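Local coordinates for protein COG0546: Predicted phosphatases (Streptococcus pneumoniae, PDB 2AH5) that is of unknown function but, as a haloacid dehalogenase-like family member and predicted phosphatase, probably hydrolyses phosphate esters, at residues Asp62-Ser65 and Glu66-Ile70; Pro87-Ile90 and Asp91-Glu94; Asp141-His144 and Gln145-Thr149. One frame throughout, in Å; residues are numbered along the deposited sequence.

Interaction 1 (Asp62-Ser65 and Glu66-Ile70); sequences DQIS and EAVQI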
ATOM      1  N   ASP A  62      11.018  20.875 -13.743  1.00 31.39           N
ATOM      2  CA  ASP A  62      12.183  20.398 -14.499  1.00 31.23           C
ATOM      3  C   ASP A  62      13.090  19.442 -13.712  1.00 30.01           C
ATOM      4  O   ASP A  62      13.933  18.767 -14.307  1.00 29.90           O
ATOM      5  CB  ASP A  62      13.025  21.581 -14.974  1.00 31.94           C
ATOM      6  CG  ASP A  62      13.315  22.562 -13.854  1.00 35.04           C
ATOM      7  OD1 ASP A  62      12.436  23.409 -13.574  1.00 38.57           O
ATOM      8  OD2 ASP A  62      14.409  22.477 -13.241  1.00 38.34           O
ATOM      9  N   GLN A  63      12.931  19.389 -12.391  1.00 28.41           N
ATOM     10  CA  GLN A  63      13.765  18.496 -11.561  1.00 26.95           C
ATOM     11  C   GLN A  63      13.090  17.184 -11.107  1.00 25.10           C
ATOM     12  O   GLN A  63      13.750  16.331 -10.497  1.00 23.80           O
ATOM     13  CB  GLN A  63      14.334  19.245 -10.361  1.00 27.61           C
ATOM     14  CG  GLN A  63      15.625  19.986 -10.685  1.00 30.72           C
ATOM     15  CD  GLN A  63      16.487  20.249  -9.468  1.00 34.10           C
ATOM     16  OE1 GLN A  63      16.029  20.823  -8.471  1.00 35.33           O
ATOM     17  NE2 GLN A  63      17.761  19.838  -9.544  1.00 33.76           N
ATOM     18  N   ILE A  64      11.801  17.021 -11.415  1.00 23.43           N
ATOM     19  CA  ILE A  64      11.032  15.872 -10.886  1.00 21.63           C
ATOM     20  C   ILE A  64      11.598  14.544 -11.339  1.00 20.61           C
ATOM     21  O   ILE A  64      11.756  13.629 -10.521  1.00 19.74           O
ATOM     22  CB  ILE A  64       9.504  15.924 -11.249  1.00 22.53           C
ATOM     23  CG1 ILE A  64       8.856  17.213 -10.738  1.00 23.53           C
ATOM     24  CG2 ILE A  64       8.767  14.694 -10.710  1.00 21.46           C
ATOM     25  CD1 ILE A  64       9.275  17.605  -9.365  1.00 24.78           C
ATOM     26  N   SER A  65      11.866  14.428 -12.641  1.00 20.01           N
ATOM     27  CA  SER A  65      12.386  13.194 -13.236  1.00 19.82           C
ATOM     28  C   SER A  65      13.714  12.788 -12.597  1.00 18.47           C
ATOM     29  O   SER A  65      13.920  11.618 -12.261  1.00 18.46           O
ATOM     30  CB  SER A  65      12.545  13.354 -14.757  1.00 20.88           C
ATOM     31  OG  SER A  65      12.981  12.140 -15.338  1.00 25.34           O
ATOM     32  N   GLU A  66      14.610  13.761 -12.424  1.00 17.34           N
ATOM     33  CA  GLU A  66      15.896  13.508 -11.741  1.00 17.32           C
ATOM     34  C   GLU A  66      15.661  13.049 -10.297  1.00 15.85           C
ATOM     35  O   GLU A  66      16.287  12.091  -9.824  1.00 14.97           O
ATOM     36  CB  GLU A  66      16.758  14.773 -11.741  1.00 16.64           C
ATOM     37  CG  GLU A  66      18.105  14.643 -11.018  1.00 18.94           C
ATOM     38  CD  GLU A  66      18.830  15.982 -10.869  1.00 19.13           C
ATOM     39  OE1 GLU A  66      18.275  17.021 -11.257  1.00 25.68           O
ATOM     40  OE2 GLU A  66      19.956  16.004 -10.333  1.00 25.36           O
ATOM     41  N   ALA A  67      14.782  13.766  -9.599  1.00 15.40           N
ATOM     42  CA  ALA A  67      14.405  13.398  -8.219  1.00 15.62           C
ATOM     43  C   ALA A  67      13.885  11.960  -8.134  1.00 15.80           C
ATOM     44  O   ALA A  67      14.321  11.204  -7.277  1.00 15.07           O
ATOM     45  CB  ALA A  67      13.387  14.371  -7.648  1.00 15.50           C
ATOM     46  N   VAL A  68      12.952  11.583  -9.018  1.00 15.81           N
ATOM     47  CA  VAL A  68      12.423  10.213  -9.039  1.00 16.61           C
ATOM     48  C   VAL A  68      13.520   9.178  -9.275  1.00 15.55           C
ATOM     49  O   VAL A  68      13.575   8.152  -8.599  1.00 15.53           O
ATOM     50  CB  VAL A  68      11.273  10.068 -10.077  1.00 16.61           C
ATOM     51  CG1 VAL A  68      10.840   8.596 -10.235  1.00 19.48           C
ATOM     52  CG2 VAL A  68      10.104  10.922  -9.633  1.00 18.52           C
ATOM     53  N   GLN A  69      14.402   9.454 -10.229  1.00 15.34           N
ATOM     54  CA  GLN A  69      15.539   8.574 -10.468  1.00 15.59           C
ATOM     55  C   GLN A  69      16.410   8.380  -9.238  1.00 15.11           C
ATOM     56  O   GLN A  69      16.737   7.242  -8.892  1.00 15.19           O
ATOM     57  CB  GLN A  69      16.375   9.062 -11.652  1.00 15.54           C
ATOM     58  CG  GLN A  69      17.587   8.172 -11.949  1.00 16.15           C
ATOM     59  CD  GLN A  69      18.426   8.713 -13.107  1.00 18.11           C
ATOM     60  OE1 GLN A  69      17.884   9.069 -14.138  1.00 24.68           O
ATOM     61  NE2 GLN A  69      19.744   8.765 -12.935  1.00 16.49           N
ATOM     62  N   ILE A  70      16.772   9.474  -8.574  1.00 14.93           N
ATOM     63  CA  ILE A  70      17.656   9.417  -7.411  1.00 15.26           C
ATOM     64  C   ILE A  70      16.948   8.647  -6.268  1.00 15.14           C
ATOM     65  O   ILE A  70      17.521   7.753  -5.652  1.00 15.79           O
ATOM     66  CB  ILE A  70      18.115  10.841  -6.971  1.00 15.57           C
ATOM     67  CG1 ILE A  70      19.054  11.470  -8.017  1.00 14.53           C
ATOM     68  CG2 ILE A  70      18.820  10.805  -5.602  1.00 14.43           C
ATOM     69  CD1 ILE A  70      19.178  13.004  -7.889  1.00 15.91           C
TER
HETATM   70  O   HOH W   1      14.611  15.991 -14.140  1.00 22.79           O
HETATM   71  O   HOH W   2      16.293  12.017 -15.109  1.00 24.65           O
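Glu66 and Gln63 meet at the start of helix 64-79, three residues apart on one turn. Their side chains run alongside each other and point the same way. Gln63 NE2 gives a weak hydrogen bond to Glu66 OE1, 3.3 Å long and bent to 138° at the hydrogen. The amide and carboxylate planes stand 70° apart, so the two groups are turned well out of a flat pairing. Glu66 gets there with CG anti to its backbone N (chi1 178°) and the rest of the chain extended, which lays the carboxylate back beside the Gln63 amide. Both residues also touch Leu33 of helix 19-33.

The backbone of Glu66 is held separately. A water accepts from Glu66 N at 2.8 Å and donates to Asp62 O at 2.9 Å. It thus bridges the first turn, where the chain enters the helix. From there the regular i to i+4 pattern takes over: Ala67 N bonds to Gln63 O at 2.9 Å, Val68 N to Ile64 O, and Gln69 N to Ser65 O. This helix belongs to the helical cap that haloacid dehalogenase-like hydrolases commonly carry beside their Rossmann-like core. Helices 19-33 and 51-56 pack against it.

Ser65 lies on the exposed side of the turn. A second water lies between Ser65 OG and Gln69 OE1, but both of its bonds are weak. On another side of the helix, Ile64 CG2 meets Val68 CG2 at 4.1 Å, branch against branch. Ile64 and Ala67 also rest on Phe55 of helix 51-56, while Val68 touches Leu51 and Glu52 of the same helix.

Interaction 2 (Pro87-Ile90 and Asp91-Glu94); sequences PQII and DLLE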
ATOM      1  N   PRO A  87       3.023  -4.482  14.046  1.00 16.64           N
ATOM      2  CA  PRO A  87       2.758  -5.504  15.081  1.00 16.84           C
ATOM      3  C   PRO A  87       1.523  -6.352  14.753  1.00 16.32           C
ATOM      4  O   PRO A  87       0.602  -5.823  14.163  1.00 16.65           O
ATOM      5  CB  PRO A  87       2.503  -4.661  16.322  1.00 17.07           C
ATOM      6  CG  PRO A  87       3.297  -3.370  16.068  1.00 18.08           C
ATOM      7  CD  PRO A  87       3.099  -3.113  14.603  1.00 16.69           C
ATOM      8  N   GLN A  88       1.518  -7.645  15.105  1.00 16.33           N
ATOM      9  CA  GLN A  88       0.345  -8.533  14.921  1.00 17.50           C
ATOM     10  C   GLN A  88      -0.040  -8.858  13.449  1.00 15.94           C
ATOM     11  O   GLN A  88      -1.049  -9.546  13.177  1.00 14.20           O
ATOM     12  CB  GLN A  88      -0.879  -7.964  15.679  1.00 19.28           C
ATOM     13  CG  GLN A  88      -0.665  -7.692  17.171  1.00 25.06           C
ATOM     14  CD  GLN A  88      -0.156  -8.908  17.924  1.00 29.90           C
ATOM     15  OE1 GLN A  88       0.977  -8.919  18.415  1.00 33.52           O
ATOM     16  NE2 GLN A  88      -0.979  -9.945  17.994  1.00 34.42           N
ATOM     17  N   ILE A  89       0.743  -8.376  12.485  1.00 14.14           N
ATOM     18  CA  ILE A  89       0.418  -8.667  11.082  1.00 13.35           C
ATOM     19  C   ILE A  89       0.528 -10.162  10.747  1.00 13.17           C
ATOM     20  O   ILE A  89      -0.341 -10.710  10.068  1.00 13.15           O
ATOM     21  CB  ILE A  89       1.254  -7.804  10.072  1.00 13.54           C
ATOM     22  CG1 ILE A  89       0.819  -6.340  10.128  1.00 10.99           C
ATOM     23  CG2 ILE A  89       1.092  -8.338   8.643  1.00 13.18           C
ATOM     24  CD1 ILE A  89      -0.690  -6.050   9.726  1.00 13.19           C
ATOM     25  N   ILE A  90       1.590 -10.823  11.214  1.00 13.08           N
ATOM     26  CA  ILE A  90       1.716 -12.281  11.024  1.00 13.80           C
ATOM     27  C   ILE A  90       0.481 -13.001  11.581  1.00 13.38           C
ATOM     28  O   ILE A  90      -0.091 -13.862  10.901  1.00 12.88           O
ATOM     29  CB  ILE A  90       3.027 -12.879  11.625  1.00 14.46           C
ATOM     30  CG1 ILE A  90       4.277 -12.344  10.904  1.00 15.30           C
ATOM     31  CG2 ILE A  90       3.024 -14.409  11.527  1.00 15.03           C
ATOM     32  CD1 ILE A  90       4.488 -12.926   9.509  1.00 17.80           C
ATOM     33  N   ASP A  91       0.075 -12.643  12.807  1.00 12.83           N
ATOM     34  CA  ASP A  91      -1.156 -13.209  13.414  1.00 13.33           C
ATOM     35  C   ASP A  91      -2.377 -13.028  12.503  1.00 13.02           C
ATOM     36  O   ASP A  91      -3.130 -13.983  12.260  1.00 13.37           O
ATOM     37  CB  ASP A  91      -1.426 -12.621  14.795  1.00 13.05           C
ATOM     38  CG  ASP A  91      -2.346 -13.509  15.649  1.00 14.59           C
ATOM     39  OD1 ASP A  91      -2.452 -14.749  15.362  1.00 13.51           O
ATOM     40  OD2 ASP A  91      -2.936 -12.950  16.602  1.00 12.59           O
ATOM     41  N   LEU A  92      -2.568 -11.814  12.006  1.00 12.44           N
ATOM     42  CA  LEU A  92      -3.722 -11.498  11.152  1.00 12.48           C
ATOM     43  C   LEU A  92      -3.693 -12.341   9.891  1.00 12.85           C
ATOM     44  O   LEU A  92      -4.713 -12.917   9.479  1.00 11.64           O
ATOM     45  CB  LEU A  92      -3.684 -10.012  10.756  1.00 13.16           C
ATOM     46  CG  LEU A  92      -4.750  -9.600   9.746  1.00 13.73           C
ATOM     47  CD1 LEU A  92      -6.159  -9.799  10.322  1.00 15.51           C
ATOM     48  CD2 LEU A  92      -4.492  -8.144   9.368  1.00 14.41           C
ATOM     49  N   LEU A  93      -2.528 -12.389   9.248  1.00 12.72           N
ATOM     50  CA  LEU A  93      -2.403 -13.197   8.028  1.00 13.27           C
ATOM     51  C   LEU A  93      -2.624 -14.706   8.234  1.00 14.33           C
ATOM     52  O   LEU A  93      -3.340 -15.329   7.455  1.00 14.61           O
ATOM     53  CB  LEU A  93      -1.049 -12.958   7.373  1.00 13.62           C
ATOM     54  CG  LEU A  93      -0.835 -11.532   6.874  1.00 13.37           C
ATOM     55  CD1 LEU A  93       0.617 -11.391   6.350  1.00 14.53           C
ATOM     56  CD2 LEU A  93      -1.891 -11.184   5.797  1.00 14.68           C
ATOM     57  N   GLU A  94      -1.997 -15.282   9.255  1.00 14.74           N
ATOM     58  CA  GLU A  94      -2.188 -16.711   9.576  1.00 16.84           C
ATOM     59  C   GLU A  94      -3.676 -16.995   9.748  1.00 16.56           C
ATOM     60  O   GLU A  94      -4.212 -17.959   9.193  1.00 16.42           O
ATOM     61  CB  GLU A  94      -1.444 -17.094  10.876  1.00 16.46           C
ATOM     62  CG  GLU A  94       0.053 -17.068  10.839  1.00 20.70           C
ATOM     63  CD  GLU A  94       0.674 -17.313  12.227  1.00 21.00           C
ATOM     64  OE1 GLU A  94       0.329 -16.579  13.206  1.00 26.19           O
ATOM     65  OE2 GLU A  94       1.541 -18.219  12.335  1.00 27.18           O
TER
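This is a local contact within the first turns of helix 89-97, which packs beside the C-terminal helix 204-208. Gln88 is the N-cap residue, and its carbonyl O takes the first backbone bond, from Leu92 N at 3.0 Å. Leu93 N to Ile89 O and Glu94 N to Ile90 O follow, both nearly straight.

Ile90 and Glu94 meet on one side of the helix. Ile90 CG2 lies 3.8 Å from Glu94 CD, so a methyl rests against the carboxylate carbon. A chi1 of -68° turns Glu94 CG back beside its own N, and CG comes within 3.2 Å of Ile90 O. On the buried side, the CG2 branch of Ile89 touches Leu93 CD1 at 3.8 Å, the two side chains lying askew. Leu92 reaches Val205 and Leu206 of helix 204-208.

Gln88 and Asp91 run side by side. Gln88 NE2 is 3.8 Å from Asp91 OD2, and the amide and carboxylate planes are 81° apart. Both residues also touch Leu203. The helix leads into strand 102-106 of the parallel sheet, a helix-to-strand step of the Rossmann-like core found in haloacid dehalogenase-like hydrolases.

Interaction 3 (Asp141-His144 and Gln145-Thr149); sequences DVIH and QALQT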
ATOM      1  N   ASP A 141      -6.814  -0.121 -11.476  1.00 15.97           N
ATOM      2  CA  ASP A 141      -6.321  -1.061 -12.510  1.00 15.76           C
ATOM      3  C   ASP A 141      -5.728  -2.338 -11.890  1.00 14.24           C
ATOM      4  O   ASP A 141      -5.981  -3.471 -12.363  1.00 13.75           O
ATOM      5  CB  ASP A 141      -5.280  -0.361 -13.371  1.00 17.05           C
ATOM      6  CG  ASP A 141      -5.790   0.961 -13.926  1.00 20.39           C
ATOM      7  OD1 ASP A 141      -6.815   0.948 -14.634  1.00 23.51           O
ATOM      8  OD2 ASP A 141      -5.194   2.010 -13.610  1.00 23.36           O
ATOM      9  N   VAL A 142      -4.996  -2.159 -10.792  1.00 13.18           N
ATOM     10  CA  VAL A 142      -4.403  -3.286 -10.073  1.00 13.61           C
ATOM     11  C   VAL A 142      -5.512  -4.193  -9.512  1.00 13.66           C
ATOM     12  O   VAL A 142      -5.479  -5.420  -9.658  1.00 13.32           O
ATOM     13  CB  VAL A 142      -3.442  -2.774  -8.951  1.00 14.04           C
ATOM     14  CG1 VAL A 142      -2.867  -3.933  -8.160  1.00 15.61           C
ATOM     15  CG2 VAL A 142      -2.301  -1.935  -9.565  1.00 13.97           C
ATOM     16  N   ILE A 143      -6.518  -3.571  -8.910  1.00 12.59           N
ATOM     17  CA  ILE A 143      -7.669  -4.293  -8.354  1.00 12.98           C
ATOM     18  C   ILE A 143      -8.403  -5.045  -9.485  1.00 13.57           C
ATOM     19  O   ILE A 143      -8.706  -6.246  -9.349  1.00 13.27           O
ATOM     20  CB  ILE A 143      -8.624  -3.313  -7.620  1.00 12.87           C
ATOM     21  CG1 ILE A 143      -7.963  -2.756  -6.347  1.00 11.74           C
ATOM     22  CG2 ILE A 143      -9.969  -3.957  -7.313  1.00 14.25           C
ATOM     23  CD1 ILE A 143      -8.747  -1.704  -5.575  1.00 12.13           C
ATOM     24  N   HIS A 144      -8.675  -4.344 -10.594  1.00 14.38           N
ATOM     25  CA  HIS A 144      -9.244  -5.005 -11.780  1.00 15.33           C
ATOM     26  C   HIS A 144      -8.447  -6.241 -12.195  1.00 14.93           C
ATOM     27  O   HIS A 144      -9.018  -7.292 -12.482  1.00 15.37           O
ATOM     28  CB  HIS A 144      -9.324  -4.054 -12.988  1.00 16.39           C
ATOM     29  CG  HIS A 144     -10.516  -3.137 -12.973  1.00 18.90           C
ATOM     30  ND1 HIS A 144     -11.810  -3.580 -12.767  1.00 22.13           N
ATOM     31  CD2 HIS A 144     -10.602  -1.797 -13.146  1.00 21.22           C
ATOM     32  CE1 HIS A 144     -12.637  -2.549 -12.804  1.00 21.64           C
ATOM     33  NE2 HIS A 144     -11.929  -1.458 -13.038  1.00 21.84           N
ATOM     34  N   GLN A 145      -7.132  -6.095 -12.270  1.00 14.87           N
ATOM     35  CA  GLN A 145      -6.283  -7.209 -12.658  1.00 15.10           C
ATOM     36  C   GLN A 145      -6.424  -8.406 -11.684  1.00 14.20           C
ATOM     37  O   GLN A 145      -6.573  -9.562 -12.127  1.00 14.44           O
ATOM     38  CB  GLN A 145      -4.838  -6.753 -12.756  1.00 15.81           C
ATOM     39  CG  GLN A 145      -3.931  -7.888 -13.207  1.00 18.49           C
ATOM     40  CD  GLN A 145      -2.498  -7.484 -13.407  1.00 23.50           C
ATOM     41  OE1 GLN A 145      -2.116  -6.329 -13.175  1.00 29.11           O
ATOM     42  NE2 GLN A 145      -1.683  -8.444 -13.872  1.00 22.74           N
ATOM     43  N   ALA A 146      -6.347  -8.125 -10.381  1.00 12.43           N
ATOM     44  CA  ALA A 146      -6.530  -9.152  -9.348  1.00 13.22           C
ATOM     45  C   ALA A 146      -7.878  -9.872  -9.508  1.00 14.06           C
ATOM     46  O   ALA A 146      -7.932 -11.106  -9.517  1.00 15.00           O
ATOM     47  CB  ALA A 146      -6.374  -8.563  -7.922  1.00 12.93           C
ATOM     48  N   LEU A 147      -8.957  -9.106  -9.660  1.00 14.16           N
ATOM     49  CA  LEU A 147     -10.300  -9.681  -9.769  1.00 14.44           C
ATOM     50  C   LEU A 147     -10.448 -10.562 -11.015  1.00 15.18           C
ATOM     51  O   LEU A 147     -10.853 -11.737 -10.917  1.00 15.38           O
ATOM     52  CB  LEU A 147     -11.364  -8.586  -9.794  1.00 14.93           C
ATOM     53  CG  LEU A 147     -11.700  -7.770  -8.538  1.00 13.69           C
ATOM     54  CD1 LEU A 147     -12.551  -6.618  -8.981  1.00 14.52           C
ATOM     55  CD2 LEU A 147     -12.442  -8.637  -7.526  1.00 16.36           C
ATOM     56  N   GLN A 148     -10.090  -9.999 -12.170  1.00 14.90           N
ATOM     57  CA  GLN A 148     -10.192 -10.724 -13.438  1.00 15.58           C
ATOM     58  C   GLN A 148      -9.311 -11.976 -13.502  1.00 15.76           C
ATOM     59  O   GLN A 148      -9.792 -13.042 -13.879  1.00 16.91           O
ATOM     60  CB  GLN A 148      -9.956  -9.782 -14.617  1.00 15.43           C
ATOM     61  CG  GLN A 148     -11.018  -8.691 -14.642  1.00 18.09           C
ATOM     62  CD  GLN A 148     -10.811  -7.663 -15.729  1.00 21.06           C
ATOM     63  OE1 GLN A 148     -10.069  -7.887 -16.694  1.00 23.00           O
ATOM     64  NE2 GLN A 148     -11.475  -6.523 -15.580  1.00 21.70           N
ATOM     65  N   THR A 149      -8.055 -11.868 -13.069  1.00 16.20           N
ATOM     66  CA  THR A 149      -7.151 -13.016 -13.116  1.00 16.55           C
ATOM     67  C   THR A 149      -7.675 -14.180 -12.267  1.00 15.64           C
ATOM     68  O   THR A 149      -7.474 -15.336 -12.630  1.00 15.17           O
ATOM     69  CB  THR A 149      -5.705 -12.644 -12.732  1.00 17.01           C
ATOM     70  OG1 THR A 149      -5.279 -11.586 -13.591  1.00 21.29           O
ATOM     71  CG2 THR A 149      -4.789 -13.816 -12.977  1.00 18.32           C
TER
HETATM   72  O   HOH W   3     -13.112  -6.455 -12.524  1.00 10.22           O
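His144 and Gln148 lie near each other one turn apart on helix 139-149, linked by a water and not by a direct bond. They cross at a slant, with His144 ND1 4.1 Å from Gln148 NE2 and the ring and amide planes 50° apart. The water lies in the plane of the imidazole at its edge, 3.2 Å from His144 ND1. The same water accepts a weak bond from Gln148 NE2 at 3.5 Å. With chi1 at -62°, the Gln148 chain folds back over the preceding turn, and Gln148 CG lies 3.3 Å from His144 O.

Backbone bonds run without a break. Gln145 N, Ala146 N, Leu147 N and Gln148 N bond to Asp141 O, Val142 O, Ile143 O and His144 O in turn, each at 2.9 Å. At the last turn Gln145 O has two donors. Thr149 N and Thr149 OG1 reach Gln145 O from opposite faces of its plane, OG1 at 2.8 Å. At the other end, Asp141 OD2 accepts from His138 N just ahead of the helix.

The apolar contacts face the sheet. Ile143 and Leu147 lie side by side, Ile143 CG2 to Leu147 CD1 at 4.1 Å. Both also touch Phe8 of strand 6-9, as does Ala146. Val142 and Ala146 rest on Tyr130 of strand 128-132, and the Gln145 side chain touches the same tyrosine.

The helix is therefore amphipathic. Its aliphatic side is buried on the parallel sheet of the Rossmann-like core. A water links His144 to Gln148, its bond from Gln148 NE2 being the weak one, while the Thr149 hydroxyl gives its hydrogen bond to Gln145 O in the last turn.

In the fold
The three contacts follow one another along the chain, each within a separate helix. Interaction 1 opens helix 64-79, in the helical part that also holds helices 19-33 and 51-56. Interactions 2 and 3 lie in the core built round the six-stranded parallel sheet. Interaction 2 starts helix 89-97 and interaction 3 occupies most of helix 139-149. The centres of interactions 1 and 2 are 37 Å apart, on opposite sides of the chain's centre. Interactions 2 and 3 are 24 Å apart between centres, and none of the three touch. This division into helical cap and Rossmann-like core is consistent with a haloacid dehalogenase-like hydrolase.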